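Side-chain contact in 35 kDa hemin binding protein (Porphyromonas gingivalis, PDB 5Y1A), which probably binds hemin and is a virulence-associated cargo of the type IX secretion system, joining a thioredoxin domain to an immunoglobulin-like beta-sandwich: residues A[178-183]-A[227-232]. Numbering follows the deposited sequence.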
# COMPACT_ATOMS: atom_id res chain seq x y z
N LEU A 178 -12.97 -16.18 5.74
CA LEU A 178 -12.65 -15.13 4.77
C LEU A 178 -11.51 -14.33 5.37
O LEU A 178 -11.47 -14.12 6.59
CB LEU A 178 -13.85 -14.22 4.52
CG LEU A 178 -15.09 -14.94 3.96
CD1 LEU A 178 -16.26 -13.95 3.82
CD2 LEU A 178 -14.78 -15.53 2.62
N MET A 179 -10.63 -13.87 4.50
CA MET A 179 -9.42 -13.17 4.91
C MET A 179 -9.44 -11.75 4.35
O MET A 179 -10.04 -11.49 3.31
CB MET A 179 -8.20 -13.91 4.36
CG MET A 179 -8.18 -15.42 4.63
SD MET A 179 -8.26 -15.85 6.40
CE MET A 179 -6.68 -15.30 6.89
N LEU A 180 -8.79 -10.83 5.05
CA LEU A 180 -8.51 -9.52 4.46
C LEU A 180 -7.00 -9.25 4.41
O LEU A 180 -6.27 -9.45 5.41
CB LEU A 180 -9.25 -8.41 5.22
CG LEU A 180 -9.10 -7.08 4.50
CD1 LEU A 180 -10.42 -6.54 4.07
CD2 LEU A 180 -8.31 -6.08 5.37
N THR A 181 -6.54 -8.86 3.23
CA THR A 181 -5.15 -8.43 3.05
C THR A 181 -5.15 -6.97 2.61
O THR A 181 -5.98 -6.57 1.79
CB THR A 181 -4.41 -9.35 2.03
OG1 THR A 181 -4.29 -10.66 2.60
CG2 THR A 181 -3.02 -8.83 1.72
N ALA A 182 -4.22 -6.19 3.15
CA ALA A 182 -4.07 -4.81 2.68
C ALA A 182 -2.59 -4.53 2.40
O ALA A 182 -1.68 -4.93 3.18
CB ALA A 182 -4.63 -3.81 3.70
N TYR A 183 -2.37 -3.83 1.29
CA TYR A 183 -1.04 -3.41 0.86
C TYR A 183 -0.93 -1.89 0.88
O TYR A 183 -1.90 -1.17 0.58
CB TYR A 183 -0.75 -3.84 -0.59
CG TYR A 183 -0.78 -5.32 -0.89
CD1 TYR A 183 -0.46 -6.28 0.08
CD2 TYR A 183 -1.05 -5.77 -2.20
CE1 TYR A 183 -0.45 -7.67 -0.25
CE2 TYR A 183 -1.05 -7.11 -2.53
CZ TYR A 183 -0.76 -8.06 -1.56
OH TYR A 183 -0.77 -9.41 -1.90
N GLY A 227 -23.74 -9.73 7.78
CA GLY A 227 -22.65 -9.78 6.80
C GLY A 227 -21.57 -8.71 6.89
O GLY A 227 -20.66 -8.69 6.07
N SER A 228 -21.66 -7.82 7.88
CA SER A 228 -20.76 -6.66 7.91
C SER A 228 -19.47 -7.00 8.64
O SER A 228 -19.43 -7.94 9.43
CB SER A 228 -21.43 -5.46 8.60
OG SER A 228 -21.75 -5.75 9.95
N PHE A 229 -18.43 -6.21 8.37
CA PHE A 229 -17.14 -6.31 9.08
C PHE A 229 -16.44 -4.96 9.11
O PHE A 229 -16.69 -4.09 8.27
CB PHE A 229 -16.22 -7.34 8.43
CG PHE A 229 -15.79 -6.97 7.01
CD1 PHE A 229 -14.68 -6.15 6.80
CD2 PHE A 229 -16.51 -7.44 5.90
CE1 PHE A 229 -14.26 -5.81 5.50
CE2 PHE A 229 -16.11 -7.12 4.60
CZ PHE A 229 -14.99 -6.28 4.40
N THR A 230 -15.54 -4.81 10.08
CA THR A 230 -14.70 -3.62 10.22
C THR A 230 -13.33 -4.06 10.72
O THR A 230 -13.25 -4.81 11.69
CB THR A 230 -15.28 -2.60 11.24
OG1 THR A 230 -16.59 -2.19 10.84
CG2 THR A 230 -14.39 -1.35 11.31
N ILE A 231 -12.28 -3.61 10.03
CA ILE A 231 -10.89 -3.82 10.48
C ILE A 231 -10.23 -2.45 10.43
O ILE A 231 -10.36 -1.75 9.44
CB ILE A 231 -10.11 -4.82 9.55
CG1 ILE A 231 -10.59 -6.25 9.82
CG2 ILE A 231 -8.58 -4.69 9.75
CD1 ILE A 231 -9.69 -7.37 9.30
N LYS A 232 -9.52 -2.08 11.50
CA LYS A 232 -8.79 -0.81 11.52
C LYS A 232 -7.30 -1.08 11.72
O LYS A 232 -6.91 -1.87 12.59
CB LYS A 232 -9.32 0.15 12.62
CG LYS A 232 -8.59 1.51 12.61
CD LYS A 232 -9.17 2.51 13.64
CE LYS A 232 -8.66 3.92 13.40
NZ LYS A 232 -8.69 4.75 14.66
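Leu180 and Ile231 mark the closest approach of two strand segments that run in roughly the same direction, their CA atoms 8.6 Å apart, and no hydrogen bond joins 178-183 to 227-232. The gap is filled by three apolar side chains, Leu180 from one strand and Phe229 and Ile231 from the other, all directed into it from their backbones. Leu180 uses two different parts of itself. With CG anti to the backbone N (chi1 -173°), its branched end is carried across the gap, and CD1 arrives 4.2 Å from Phe229 CE1. The approach is oblique, and the two side chains cross at about a right angle. Nearer its backbone, Leu180 CB receives Ile231 CD1 at 4.2 Å. Ile231 makes this reach with an extended ethyl branch, CD1 lying anti to CA (chi2 -164°). Both are ordinary van der Waals contacts. The arrangement is characteristic of a beta-sandwich, here a sandwich consistent with the immunoglobulin-like domain of type IX secretion cargo: strand 179-186 is an inner strand of an antiparallel sheet, flanked by strands 207-220 and 245-252, whereas strand 228-235 lies at the edge of the facing sheet, beside strand 161-169. Within this interior, Val251 touches both Leu180 and Phe229, while Phe165 from the facing sheet also packs on Leu180. Leu221 touches both Phe229 and Ile231, and Ile223 adds to the apolar surroundings of the ring. Leu180 and Phe229 are buried; Ile231 remains partly exposed, in keeping with its place on an edge strand. Backbone bonds tie Leu180 to Asp219 and Thr181 to Phe250, holding 178-183 within its own sheet.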